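Local atomic coordinates of xyloglucan-specific endo-beta-1,4-glucanase (Uncultured bacterium, PDB entry 4W88), a protein that hydrolyses internal beta-1,4-glucosidic linkages of the xyloglucan backbone, as a member of glycoside hydrolase family 5. Residues Val87-Tyr90 against Ala91-Asp94; Ala274-Lys277 against Glu278-Asp282; Thr102-Glu105 against Thr106-Trp109; Asn115-Ala118 against Ala119-Glu123. The protein carries 1 engineered substitution. All blocks are in the same frame, centred on the assembly; numbering follows the deposited sequence.

Contact 1 of 4, residues Val87-Tyr90 against Ala91-Asp94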
ATOM      1  N   VAL A  87     -13.448  -0.146  10.358  1.00 16.01           N
ATOM      2  CA  VAL A  87     -12.445   0.830   9.974  1.00 17.48           C
ATOM      3  C   VAL A  87     -12.645   1.268   8.525  1.00 17.12           C
ATOM      4  O   VAL A  87     -12.623   2.474   8.221  1.00 17.07           O
ATOM      5  CB  VAL A  87     -11.042   0.300  10.243  1.00 16.09           C
ATOM      6  CG1 VAL A  87     -10.027   1.300   9.774  1.00 17.15           C
ATOM      7  CG2 VAL A  87     -10.863   0.130  11.754  1.00 18.48           C
ATOM      8  N   VAL A  88     -12.898   0.282   7.657  1.00 15.37           N
ATOM      9  CA  VAL A  88     -13.216   0.599   6.253  1.00 14.35           C
ATOM     10  C   VAL A  88     -14.447   1.544   6.279  1.00 11.72           C
ATOM     11  O   VAL A  88     -14.526   2.511   5.502  1.00 15.50           O
ATOM     12  CB  VAL A  88     -13.496  -0.662   5.458  1.00 16.12           C
ATOM     13  CG1 VAL A  88     -14.105  -0.407   4.076  1.00 16.60           C
ATOM     14  CG2 VAL A  88     -12.147  -1.401   5.280  1.00 17.25           C
ATOM     15  N   ASP A  89     -15.467   1.194   7.086  1.00 15.76           N
ATOM     16  CA  ASP A  89     -16.691   1.980   7.115  1.00 17.89           C
ATOM     17  C   ASP A  89     -16.494   3.391   7.602  1.00 15.47           C
ATOM     18  O   ASP A  89     -17.214   4.295   7.132  1.00 17.73           O
ATOM     19  CB  ASP A  89     -17.727   1.296   7.997  1.00 20.34           C
ATOM     20  CG  ASP A  89     -18.315   0.061   7.388  1.00 19.21           C
ATOM     21  OD1 ASP A  89     -18.123  -0.217   6.194  1.00 19.00           O
ATOM     22  OD2 ASP A  89     -19.118  -0.558   8.097  1.00 19.78           O
ATOM     23  N   TYR A  90     -15.509   3.664   8.493  1.00 15.28           N
ATOM     24  CA  TYR A  90     -15.157   5.067   8.794  1.00 17.38           C
ATOM     25  C   TYR A  90     -14.869   5.887   7.506  1.00 17.38           C
ATOM     26  O   TYR A  90     -15.359   7.028   7.335  1.00 18.00           O
ATOM     27  CB  TYR A  90     -13.967   5.191   9.689  1.00 16.17           C
ATOM     28  CG  TYR A  90     -14.040   4.576  11.077  1.00 17.63           C
ATOM     29  CD1 TYR A  90     -15.213   4.567  11.814  1.00 17.41           C
ATOM     30  CD2 TYR A  90     -12.907   4.080  11.665  1.00 18.92           C
ATOM     31  CE1 TYR A  90     -15.269   3.994  13.077  1.00 17.23           C
ATOM     32  CE2 TYR A  90     -12.957   3.521  12.933  1.00 16.91           C
ATOM     33  CZ  TYR A  90     -14.108   3.421  13.612  1.00 18.70           C
ATOM     34  OH  TYR A  90     -14.118   2.859  14.857  1.00 19.29           O
ATOM     35  N   ALA A  91     -14.144   5.263   6.585  1.00 15.37           N
ATOM     36  CA  ALA A  91     -13.788   5.883   5.344  1.00 17.38           C
ATOM     37  C   ALA A  91     -14.991   5.996   4.402  1.00 18.91           C
ATOM     38  O   ALA A  91     -15.186   7.024   3.721  1.00 17.68           O
ATOM     39  CB  ALA A  91     -12.641   5.186   4.682  1.00 14.70           C
ATOM     40  N   VAL A  92     -15.744   4.936   4.290  1.00 16.32           N
ATOM     41  CA  VAL A  92     -17.028   4.939   3.475  1.00 15.90           C
ATOM     42  C   VAL A  92     -17.960   6.064   3.930  1.00 16.35           C
ATOM     43  O   VAL A  92     -18.538   6.747   3.106  1.00 17.87           O
ATOM     44  CB  VAL A  92     -17.757   3.576   3.491  1.00 17.75           C
ATOM     45  CG1 VAL A  92     -19.071   3.634   2.717  1.00 19.30           C
ATOM     46  CG2 VAL A  92     -16.858   2.448   2.918  1.00 17.22           C
ATOM     47  N   ASN A  93     -18.042   6.272   5.232  1.00 17.35           N
ATOM     48  CA  ASN A  93     -18.901   7.320   5.806  1.00 18.28           C
ATOM     49  C   ASN A  93     -18.547   8.708   5.340  1.00 17.87           C
ATOM     50  O   ASN A  93     -19.367   9.600   5.392  1.00 20.34           O
ATOM     51  CB  ASN A  93     -18.892   7.295   7.343  1.00 20.12           C
ATOM     52  CG  ASN A  93     -19.632   6.097   7.915  1.00 18.34           C
ATOM     53  OD1 ASN A  93     -20.487   5.489   7.279  1.00 19.98           O
ATOM     54  ND2 ASN A  93     -19.283   5.750   9.147  1.00 19.06           N
ATOM     55  N   ASP A  94     -17.301   8.863   4.946  1.00 16.38           N
ATOM     56  CA  ASP A  94     -16.761  10.131   4.503  1.00 17.83           C
ATOM     57  C   ASP A  94     -16.578  10.225   2.982  1.00 17.73           C
ATOM     58  O   ASP A  94     -16.004  11.193   2.454  1.00 22.00           O
ATOM     59  CB  ASP A  94     -15.427  10.445   5.202  1.00 19.45           C
ATOM     60  CG  ASP A  94     -15.540  10.645   6.719  1.00 18.76           C
ATOM     61  OD1 ASP A  94     -16.626  10.498   7.273  1.00 20.57           O
ATOM     62  OD2 ASP A  94     -14.451  10.965   7.351  1.00 21.14           O
TER
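The carbonyl oxygen of Val88 receives two backbone donors from the next turn. Val92 N reaches Val88 O at 3.0 Å with a nearly straight N-H (167°) lying in the carbonyl plane, the i to i+4 bond of an alpha helix, while Ala91 N, also 3.0 Å from Val88 O, adds a weak and bent bond. One residue on, Asn93 N gives its hydrogen to Asp89 O at 2.9 Å, tilted 23° from the carbonyl plane. The side-chain amide of Asn93 folds back over that same oxygen, with CG 3.1 Å from Asp89 O, but forms no bond to it; ND2 is satisfied by Gln44 OE1 instead. These bonds belong to the C-terminal part of helix 78-92, which links the parallel strands 57-60 and 97-101 of the TIM barrel in a beta-alpha-beta unit. Asp94 N bonds Ala91 O at 3.1 Å. Other polar atoms find partners elsewhere in the chain: Asp89 OD1 bonds Tyr138 OH, Tyr90 OH pairs with Arg83 NH1, and the backbone Tyr90 O accepts from Gln44 NE2. The apolar part is slight. Val92 CG2, set beside its own backbone N by chi1 177°, approaches Val88 CG1 to 4.1 Å, the two branches meeting at a slant, and both valines also touch Tyr138. Ala91 turns its methyl to Ile58 and Ile98 on the two flanking strands.

Contact 2 of 4, residues Ala274-Lys277 against Glu278-Asp282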
ATOM      1  N   ALA A 274       8.999  10.264   3.636  1.00 19.49           N
ATOM      2  CA  ALA A 274      10.359  10.526   4.065  1.00 19.57           C
ATOM      3  C   ALA A 274      10.391  10.638   5.573  1.00 18.35           C
ATOM      4  O   ALA A 274       9.608  11.326   6.145  1.00 20.77           O
ATOM      5  CB  ALA A 274      10.789  11.828   3.422  1.00 21.93           C
ATOM      6  N   GLN A 275      11.297   9.926   6.205  1.00 19.96           N
ATOM      7  CA  GLN A 275      11.411  10.014   7.620  1.00 21.38           C
ATOM      8  C   GLN A 275      11.888  11.417   8.010  1.00 21.79           C
ATOM      9  O   GLN A 275      12.713  12.050   7.329  1.00 22.71           O
ATOM     10  CB  GLN A 275      12.382   8.961   8.189  1.00 21.40           C
ATOM     11  CG  GLN A 275      11.869   7.552   8.049  1.00 20.69           C
ATOM     12  CD  GLN A 275      12.853   6.486   8.466  1.00 23.54           C
ATOM     13  OE1 GLN A 275      13.595   6.635   9.448  1.00 25.66           O
ATOM     14  NE2 GLN A 275      12.864   5.384   7.720  1.00 22.33           N
ATOM     15  N   PHE A 276      11.265  11.911   9.061  1.00 18.68           N
ATOM     16  CA  PHE A 276      11.561  13.226   9.598  1.00 20.74           C
ATOM     17  C   PHE A 276      12.933  13.264  10.243  1.00 23.06           C
ATOM     18  O   PHE A 276      13.186  12.524  11.195  1.00 24.11           O
ATOM     19  CB  PHE A 276      10.519  13.769  10.606  1.00 23.29           C
ATOM     20  CG  PHE A 276      10.804  15.176  11.036  1.00 21.85           C
ATOM     21  CD1 PHE A 276      10.710  16.216  10.079  1.00 24.24           C
ATOM     22  CD2 PHE A 276      11.126  15.494  12.347  1.00 23.23           C
ATOM     23  CE1 PHE A 276      10.999  17.531  10.415  1.00 25.80           C
ATOM     24  CE2 PHE A 276      11.373  16.835  12.699  1.00 27.15           C
ATOM     25  CZ  PHE A 276      11.305  17.837  11.729  1.00 27.76           C
ATOM     26  N   LYS A 277      13.803  14.119   9.711  1.00 23.32           N
ATOM     27  CA  LYS A 277      15.220  14.213  10.168  1.00 22.37           C
ATOM     28  C   LYS A 277      15.581  15.668  10.501  1.00 21.80           C
ATOM     29  O   LYS A 277      16.638  16.163  10.113  1.00 26.91           O
ATOM     30  CB  LYS A 277      16.154  13.721   9.051  1.00 23.59           C
ATOM     31  CG  LYS A 277      16.000  12.291   8.556  1.00 23.80           C
ATOM     32  CD  LYS A 277      16.788  12.042   7.287  1.00 27.00           C
ATOM     33  CE  LYS A 277      16.572  10.595   6.844  1.00 25.82           C
ATOM     34  NZ  LYS A 277      17.597  10.253   5.806  1.00 23.69           N
ATOM     35  N   GLU A 278      14.629  16.352  11.185  1.00 23.13           N
ATOM     36  CA  GLU A 278      14.751  17.773  11.583  1.00 22.85           C
ATOM     37  C   GLU A 278      15.086  18.594  10.350  1.00 24.45           C
ATOM     38  O   GLU A 278      15.961  19.477  10.377  1.00 27.00           O
ATOM     39  CB  GLU A 278      15.741  18.004  12.711  1.00 30.51           C
ATOM     40  CG  GLU A 278      15.511  17.043  13.821  1.00 35.93           C
ATOM     41  CD  GLU A 278      15.287  17.591  15.099  1.00 46.76           C
ATOM     42  OE1 GLU A 278      14.080  17.713  15.378  1.00 62.56           O
ATOM     43  OE2 GLU A 278      16.320  17.838  15.782  1.00 56.22           O
ATOM     44  N   ASN A 279      14.359  18.306   9.281  1.00 23.26           N
ATOM     45  CA  ASN A 279      14.706  18.756   7.960  1.00 24.64           C
ATOM     46  C   ASN A 279      13.456  19.106   7.159  1.00 21.64           C
ATOM     47  O   ASN A 279      13.316  18.717   5.980  1.00 23.18           O
ATOM     48  CB  ASN A 279      15.527  17.702   7.210  1.00 21.09           C
ATOM     49  CG  ASN A 279      14.755  16.408   6.953  1.00 20.20           C
ATOM     50  OD1 ASN A 279      13.849  16.043   7.701  1.00 22.22           O
ATOM     51  ND2 ASN A 279      15.115  15.736   5.865  1.00 19.47           N
ATOM     52  N   THR A 280      12.562  19.849   7.801  1.00 25.28           N
ATOM     53  CA  THR A 280      11.293  20.202   7.200  1.00 23.20           C
ATOM     54  C   THR A 280      11.410  20.761   5.797  1.00 24.26           C
ATOM     55  O   THR A 280      10.729  20.324   4.859  1.00 25.12           O
ATOM     56  CB  THR A 280      10.596  21.255   8.034  1.00 26.74           C
ATOM     57  OG1 THR A 280      10.265  20.689   9.294  1.00 22.38           O
ATOM     58  CG2 THR A 280       9.288  21.685   7.342  1.00 28.13           C
ATOM     59  N   GLU A 281      12.260  21.772   5.653  1.00 26.84           N
ATOM     60  CA  GLU A 281      12.399  22.437   4.321  1.00 27.83           C
ATOM     61  C   GLU A 281      12.911  21.475   3.231  1.00 24.35           C
ATOM     62  O   GLU A 281      12.559  21.572   2.047  1.00 24.70           O
ATOM     63  CB  GLU A 281      13.348  23.638   4.417  1.00 36.95           C
ATOM     64  CG  GLU A 281      12.802  24.714   5.327  1.00 42.79           C
ATOM     65  CD  GLU A 281      13.505  24.682   6.683  1.00 81.97           C
ATOM     66  OE1 GLU A 281      14.181  25.777   7.009  1.00 93.80           O
ATOM     67  OE2 GLU A 281      13.353  23.591   7.418  1.00 84.43           O
ATOM     68  N   ASP A 282      13.800  20.547   3.617  1.00 26.71           N
ATOM     69  CA  ASP A 282      14.275  19.562   2.663  1.00 22.85           C
ATOM     70  C   ASP A 282      13.194  18.571   2.234  1.00 22.65           C
ATOM     71  O   ASP A 282      13.074  18.240   1.049  1.00 23.42           O
ATOM     72  CB  ASP A 282      15.470  18.780   3.257  1.00 25.14           C
ATOM     73  CG  ASP A 282      16.595  19.687   3.616  1.00 25.82           C
ATOM     74  OD1 ASP A 282      17.304  20.101   2.682  1.00 27.46           O
ATOM     75  OD2 ASP A 282      16.760  20.028   4.797  1.00 28.14           O
TER
HETATM   76  O   HOH W   1      14.243  12.925   5.224  1.00 22.95           O
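The ring of Phe276 lies under the backbone of Glu278, whose N sits 3.5 Å above the ring plane, over its centre. Glu278 CA lies over the same face, farther toward the rim, 3.4 Å from Phe276 CZ. At the ring's edge, near its plane, Thr280 OG1 comes to 3.4 Å from Phe276 CE1. The ring is swung into this place because CG stands opposite the backbone N (chi1 -175°), and Glu278 brings the chain back over it in a left-handed backbone conformation (phi 53°). One direct hydrogen bond crosses the turn: Lys277 N donates to Asn279 OD1 at 2.8 Å, arriving from above the amide plane and not on a lone pair. The other end of that amide works through water, as Asn279 ND2 gives a hydrogen to a water (3.0 Å) that in turn donates to Gln275 O (2.7 Å). Further out, Ser239 O takes Asn279 ND2, Thr280 OG1 bonds Asn328 ND2, Lys277 NZ leads away to the carbonyls of Phe230, Tyr232 and Tyr238, and Phe276 stacks with Tyr309. With an alanine at Phe276, the Glu278 backbone would probably lose its floor and Tyr309 its stacking partner, leaving a gap beneath the turn. The arrangement is a loop at the C-terminal end of barrel strand 267-272 leading into helix 280-295, on the catalytic face of the TIM barrel, with the Gln275 side chain about 7 Å from bound xylose and glucose.

Contact 3 of 4, residues Thr102-Glu105 against Thr106-Trp109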
ATOM      1  N   THR A 102      -3.739  -7.085   2.141  1.00 14.23           N
ATOM      2  CA  THR A 102      -3.119  -7.942   3.163  1.00 14.58           C
ATOM      3  C   THR A 102      -1.688  -7.392   3.319  1.00 16.27           C
ATOM      4  O   THR A 102      -1.095  -6.880   2.352  1.00 15.60           O
ATOM      5  CB  THR A 102      -3.110  -9.433   2.793  1.00 14.22           C
ATOM      6  OG1 THR A 102      -2.125  -9.754   1.762  1.00 15.86           O
ATOM      7  CG2 THR A 102      -4.465  -9.937   2.415  1.00 17.99           C
ATOM      8  N   HIS A 103      -1.110  -7.550   4.500  1.00 14.20           N
ATOM      9  CA  HIS A 103       0.057  -6.793   4.851  1.00 13.67           C
ATOM     10  C   HIS A 103       1.236  -7.698   5.289  1.00 14.26           C
ATOM     11  O   HIS A 103       1.864  -8.286   4.398  1.00 16.21           O
ATOM     12  CB  HIS A 103      -0.252  -5.612   5.773  1.00 14.52           C
ATOM     13  CG  HIS A 103       0.687  -4.463   5.549  1.00 13.94           C
ATOM     14  ND1 HIS A 103       0.548  -3.595   4.476  1.00 15.50           N
ATOM     15  CD2 HIS A 103       1.760  -4.021   6.252  1.00 14.90           C
ATOM     16  CE1 HIS A 103       1.509  -2.688   4.536  1.00 15.29           C
ATOM     17  NE2 HIS A 103       2.249  -2.929   5.596  1.00 16.41           N
ATOM     18  N   HIS A 104       1.520  -7.825   6.585  1.00 14.50           N
ATOM     19  CA  HIS A 104       2.727  -8.526   7.038  1.00 14.70           C
ATOM     20  C   HIS A 104       2.520 -10.058   7.065  1.00 14.90           C
ATOM     21  O   HIS A 104       3.046 -10.774   7.961  1.00 16.48           O
ATOM     22  CB  HIS A 104       3.171  -8.034   8.415  1.00 15.84           C
ATOM     23  CG  HIS A 104       3.736  -6.637   8.383  1.00 15.59           C
ATOM     24  ND1 HIS A 104       4.732  -6.229   7.483  1.00 16.49           N
ATOM     25  CD2 HIS A 104       3.427  -5.545   9.135  1.00 17.20           C
ATOM     26  CE1 HIS A 104       5.010  -4.970   7.723  1.00 19.21           C
ATOM     27  NE2 HIS A 104       4.232  -4.536   8.710  1.00 17.32           N
ATOM     28  N   GLU A 105       1.732 -10.542   6.118  1.00 16.07           N
ATOM     29  CA  GLU A 105       1.614 -11.975   5.845  1.00 15.36           C
ATOM     30  C   GLU A 105       2.983 -12.611   5.587  1.00 13.63           C
ATOM     31  O   GLU A 105       3.196 -13.787   5.846  1.00 16.92           O
ATOM     32  CB  GLU A 105       0.732 -12.231   4.616  1.00 15.32           C
ATOM     33  CG  GLU A 105      -0.576 -11.455   4.598  1.00 15.42           C
ATOM     34  CD  GLU A 105      -1.486 -11.534   5.845  1.00 17.35           C
ATOM     35  OE1 GLU A 105      -1.440 -12.561   6.575  1.00 16.90           O
ATOM     36  OE2 GLU A 105      -2.207 -10.529   6.123  1.00 17.67           O
ATOM     37  N   THR A 106       3.882 -11.748   5.128  1.00 16.46           N
ATOM     38  CA  THR A 106       5.274 -12.051   4.789  1.00 19.48           C
ATOM     39  C   THR A 106       6.119 -12.457   6.043  1.00 17.28           C
ATOM     40  O   THR A 106       7.240 -13.043   5.897  1.00 21.24           O
ATOM     41  CB  THR A 106       5.897 -10.806   4.115  1.00 19.91           C
ATOM     42  OG1 THR A 106       5.483  -9.572   4.772  1.00 20.91           O
ATOM     43  CG2 THR A 106       5.506 -10.780   2.635  1.00 18.42           C
ATOM     44  N   ASN A 107       5.632 -12.141   7.275  1.00 16.12           N
ATOM     45  CA  ASN A 107       6.331 -12.587   8.501  1.00 17.31           C
ATOM     46  C   ASN A 107       5.901 -14.023   8.843  1.00 18.66           C
ATOM     47  O   ASN A 107       6.516 -14.636   9.704  1.00 18.69           O
ATOM     48  CB  ASN A 107       5.987 -11.786   9.717  1.00 16.93           C
ATOM     49  CG  ASN A 107       6.436 -10.342   9.649  1.00 18.57           C
ATOM     50  OD1 ASN A 107       7.088  -9.907   8.663  1.00 20.08           O
ATOM     51  ND2 ASN A 107       6.143  -9.594  10.725  1.00 17.72           N
ATOM     52  N   TYR A 108       4.856 -14.535   8.159  1.00 15.98           N
ATOM     53  CA  TYR A 108       4.115 -15.726   8.575  1.00 16.83           C
ATOM     54  C   TYR A 108       4.171 -16.710   7.405  1.00 17.68           C
ATOM     55  O   TYR A 108       5.188 -17.419   7.237  1.00 22.47           O
ATOM     56  CB  TYR A 108       2.701 -15.351   9.025  1.00 18.21           C
ATOM     57  CG  TYR A 108       2.698 -14.570  10.310  1.00 16.49           C
ATOM     58  CD1 TYR A 108       2.881 -15.179  11.541  1.00 18.10           C
ATOM     59  CD2 TYR A 108       2.648 -13.174  10.269  1.00 17.31           C
ATOM     60  CE1 TYR A 108       2.984 -14.430  12.714  1.00 16.28           C
ATOM     61  CE2 TYR A 108       2.800 -12.436  11.412  1.00 15.72           C
ATOM     62  CZ  TYR A 108       2.894 -13.062  12.643  1.00 17.33           C
ATOM     63  OH  TYR A 108       3.084 -12.369  13.803  1.00 18.74           O
ATOM     64  N   TRP A 109       3.083 -16.831   6.664  1.00 18.35           N
ATOM     65  CA  TRP A 109       2.937 -17.833   5.647  1.00 17.77           C
ATOM     66  C   TRP A 109       3.371 -17.401   4.243  1.00 17.61           C
ATOM     67  O   TRP A 109       3.659 -18.266   3.389  1.00 20.15           O
ATOM     68  CB  TRP A 109       1.449 -18.223   5.589  1.00 19.52           C
ATOM     69  CG  TRP A 109       0.513 -17.054   5.289  1.00 16.06           C
ATOM     70  CD1 TRP A 109      -0.016 -16.200   6.166  1.00 17.91           C
ATOM     71  CD2 TRP A 109       0.042 -16.669   3.980  1.00 17.98           C
ATOM     72  NE1 TRP A 109      -0.792 -15.260   5.490  1.00 17.05           N
ATOM     73  CE2 TRP A 109      -0.777 -15.551   4.150  1.00 16.82           C
ATOM     74  CE3 TRP A 109       0.269 -17.151   2.687  1.00 17.80           C
ATOM     75  CZ2 TRP A 109      -1.357 -14.901   3.106  1.00 15.69           C
ATOM     76  CZ3 TRP A 109      -0.327 -16.514   1.622  1.00 18.34           C
ATOM     77  CH2 TRP A 109      -1.145 -15.382   1.847  1.00 17.51           C
TER
HETATM   78  O   HOH W   2       4.832  -7.080   3.783  1.00 22.35           O
HETATM   79  O   HOH W   3       6.699  -8.141   6.538  1.00 20.95           O
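Glu105 and Trp109 carry the side-chain hydrogen bond of this loop: the indole NE1 donates to Glu105 OE1 at 3.0 Å, on the anti side of the oxygen and 23° out of the carboxylate plane. Carboxylate and indole are turned 39° against each other. Two backbone bonds close the tight turns, Asn107 N to His104 O at 3.0 Å and Tyr108 N to Glu105 O at 2.9 Å, and both donors stand well above the carbonyl planes, as suits a short 3-10 segment. Water supplies a third group. One molecule is held by His104 ND1, Thr106 OG1 (2.6 Å) and Asn107 OD1, while a second joins Thr106 OG1 (2.8 Å) to His103 O. In the nonpolar approach, the glutamate chain crosses the NE1-CE2-CZ2 rim of Trp109 at a slant, Glu105 CB 3.7 Å from CZ2. The carbonyl Glu105 O lies over one indole face, off toward the rim. The Trp109 ring reaches back because chi1 (58°) tucks CG between N and C. A phenylalanine in place of Trp109 would probably leave Glu105 OE1 without its indole donor and thin the contact with Glu105 CB. Just before the turn, His103 ND1 bonds Asp101 and NE2 a bound Tris, probably from the crystallisation liquor. The buried carboxylate of Glu105 gathers Trp109 NE1 and a weak bond from Ala65 N on OE1 and Phe64 N on OE2; so many donors would be expected to stabilise its charged form and to fix its rotation, tying this loop to the one after strand 57-60.

Contact 4 of 4, residues Asn115-Ala118 against Ala119-Glu123; sequences NNEA and ALCEE
The side-chain amide of Asn116 has the Ala119 methyl and Leu120 CG on one side of its plane. Ala119 CB comes in obliquely, 3.3 Å from Asn116 OD1, whereas Leu120 CG lies over the nitrogen end at 4.0 Å from ND2, the two side chains crossing at about a right angle. Beside the second flat group, Ala118 O lies to one side of the Glu122 carboxylate plane, displaced toward CG, 3.1 Å from Glu122 CG, with the Ala118 methyl on that same side. At the oxygen end of the Asn116 amide a water donates to OD1 at 2.7 Å and accepts from Ala119 N at 3.0 Å, so the amide reaches this early helix N-H through water. The i to i+4 bonds then begin: Leu120 N bonds Asn116 O, Cys121 N bonds Glu117 O at 2.8 Å and Glu122 N bonds Ala118 O, each donor nearly in line with its carbonyl. Glu117 CG, held opposite the backbone N (chi1 174°), comes 4.1 Å from Cys121 SG. Leu120 and Glu117 turn to Leu169 of helix 164-182. This is the opening turn of helix 117-134, with Asn116 at the N-cap position, on the outer layer of the TIM barrel.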
ATOM      1  N   ASN A 115       8.749 -23.532  -4.806  1.00 32.53           N
ATOM      2  CA  ASN A 115       8.336 -24.914  -4.617  1.00 36.63           C
ATOM      3  C   ASN A 115       7.095 -25.064  -3.816  1.00 33.92           C
ATOM      4  O   ASN A 115       6.572 -26.161  -3.768  1.00 37.88           O
ATOM      5  CB  ASN A 115       9.420 -25.724  -3.947  1.00 39.00           C
ATOM      6  CG  ASN A 115      10.634 -25.824  -4.801  1.00 40.85           C
ATOM      7  OD1 ASN A 115      10.568 -25.851  -6.043  1.00 41.63           O
ATOM      8  ND2 ASN A 115      11.751 -25.834  -4.170  1.00 57.29           N
ATOM      9  N   ASN A 116       6.630 -23.990  -3.211  1.00 29.43           N
ATOM     10  CA  ASN A 116       5.424 -24.023  -2.390  1.00 27.70           C
ATOM     11  C   ASN A 116       4.265 -23.282  -3.024  1.00 22.78           C
ATOM     12  O   ASN A 116       3.383 -22.768  -2.298  1.00 25.00           O
ATOM     13  CB  ASN A 116       5.725 -23.423  -1.037  1.00 28.28           C
ATOM     14  CG  ASN A 116       4.750 -23.797  -0.016  1.00 30.98           C
ATOM     15  OD1 ASN A 116       4.132 -24.907  -0.057  1.00 33.91           O
ATOM     16  ND2 ASN A 116       4.593 -22.893   0.992  1.00 33.63           N
ATOM     17  N   GLU A 117       4.250 -23.231  -4.354  1.00 26.43           N
ATOM     18  CA  GLU A 117       3.288 -22.367  -5.044  1.00 23.58           C
ATOM     19  C   GLU A 117       1.827 -22.708  -4.697  1.00 22.09           C
ATOM     20  O   GLU A 117       1.020 -21.792  -4.444  1.00 23.03           O
ATOM     21  CB  GLU A 117       3.518 -22.436  -6.525  1.00 27.45           C
ATOM     22  CG  GLU A 117       2.487 -21.706  -7.354  1.00 36.92           C
ATOM     23  CD  GLU A 117       2.824 -21.677  -8.815  1.00 35.79           C
ATOM     24  OE1 GLU A 117       1.949 -21.843  -9.584  1.00 41.60           O
ATOM     25  OE2 GLU A 117       3.935 -21.419  -9.226  1.00 38.62           O
ATOM     26  N   ALA A 118       1.478 -23.989  -4.692  1.00 26.32           N
ATOM     27  CA  ALA A 118       0.102 -24.349  -4.495  1.00 25.15           C
ATOM     28  C   ALA A 118      -0.395 -23.870  -3.160  1.00 20.84           C
ATOM     29  O   ALA A 118      -1.442 -23.246  -3.092  1.00 22.32           O
ATOM     30  CB  ALA A 118      -0.106 -25.873  -4.656  1.00 27.94           C
ATOM     31  N   ALA A 119       0.316 -24.177  -2.067  1.00 22.31           N
ATOM     32  CA  ALA A 119      -0.099 -23.768  -0.750  1.00 24.89           C
ATOM     33  C   ALA A 119      -0.222 -22.264  -0.638  1.00 22.40           C
ATOM     34  O   ALA A 119      -1.136 -21.761   0.035  1.00 21.30           O
ATOM     35  CB  ALA A 119       0.888 -24.249   0.315  1.00 31.20           C
ATOM     36  N   LEU A 120       0.702 -21.544  -1.270  1.00 22.13           N
ATOM     37  CA  LEU A 120       0.673 -20.060  -1.273  1.00 20.31           C
ATOM     38  C   LEU A 120      -0.529 -19.467  -1.999  1.00 19.54           C
ATOM     39  O   LEU A 120      -1.262 -18.611  -1.435  1.00 18.63           O
ATOM     40  CB  LEU A 120       1.949 -19.460  -1.887  1.00 20.53           C
ATOM     41  CG  LEU A 120       3.209 -19.714  -1.025  1.00 19.29           C
ATOM     42  CD1 LEU A 120       4.480 -19.476  -1.820  1.00 24.21           C
ATOM     43  CD2 LEU A 120       3.293 -18.924   0.287  1.00 22.78           C
ATOM     44  N   CYS A 121      -0.772 -19.964  -3.204  1.00 20.02           N
ATOM     45  CA  CYS A 121      -1.890 -19.530  -3.963  1.00 20.01           C
ATOM     46  C   CYS A 121      -3.224 -19.814  -3.256  1.00 17.02           C
ATOM     47  O   CYS A 121      -4.150 -18.972  -3.309  1.00 20.33           O
ATOM     48  CB  CYS A 121      -1.896 -20.182  -5.366  1.00 24.83           C
ATOM     49  SG  CYS A 121      -0.749 -19.394  -6.490  1.00 27.58           S
ATOM     50  N   GLU A 122      -3.317 -21.011  -2.687  1.00 19.33           N
ATOM     51  CA  GLU A 122      -4.535 -21.466  -2.080  1.00 18.22           C
ATOM     52  C   GLU A 122      -4.855 -20.642  -0.819  1.00 17.09           C
ATOM     53  O   GLU A 122      -6.045 -20.245  -0.593  1.00 19.67           O
ATOM     54  CB  GLU A 122      -4.467 -22.963  -1.750  1.00 21.05           C
ATOM     55  CG  GLU A 122      -4.494 -23.777  -3.020  1.00 22.13           C
ATOM     56  CD  GLU A 122      -4.177 -25.236  -2.843  1.00 19.82           C
ATOM     57  OE1 GLU A 122      -4.340 -25.812  -1.755  1.00 23.28           O
ATOM     58  OE2 GLU A 122      -3.879 -25.824  -3.935  1.00 24.91           O
ATOM     59  N   GLU A 123      -3.809 -20.363  -0.040  1.00 18.38           N
ATOM     60  CA  GLU A 123      -4.016 -19.544   1.171  1.00 16.97           C
ATOM     61  C   GLU A 123      -4.467 -18.105   0.765  1.00 15.97           C
ATOM     62  O   GLU A 123      -5.414 -17.566   1.334  1.00 18.67           O
ATOM     63  CB  GLU A 123      -2.823 -19.515   2.124  1.00 18.23           C
ATOM     64  CG  GLU A 123      -3.112 -18.640   3.322  1.00 17.88           C
ATOM     65  CD  GLU A 123      -2.282 -18.893   4.584  1.00 17.91           C
ATOM     66  OE1 GLU A 123      -2.608 -18.285   5.633  1.00 18.62           O
ATOM     67  OE2 GLU A 123      -1.339 -19.706   4.519  1.00 19.96           O
TER
HETATM   68  O   HOH W   4       2.669 -25.989  -2.087  1.00 32.06           O

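Along the chain the order is contact 1, contact 3, contact 4, contact 2, all in the helices and loops around one closed barrel of eight parallel strands. Contact 1 lies at the C-terminal part of helix 78-92, which precedes strand 97-101; contact 3 lies in the loop after that strand, and contact 4 opens the helix that follows. The centres of contacts 3 and 4 are about 14 Å apart, and they touch: Trp109 O meets Leu120 CD2 and the indole packs on Glu123. Contact 2, after the seventh strand, lies across the molecule, its centre about 42 Å from that of contact 4. Contacts 2 and 3 sit in loops that follow strands, the end where the glycan and Tris bind, whereas contact 1 lies toward the end where strands begin.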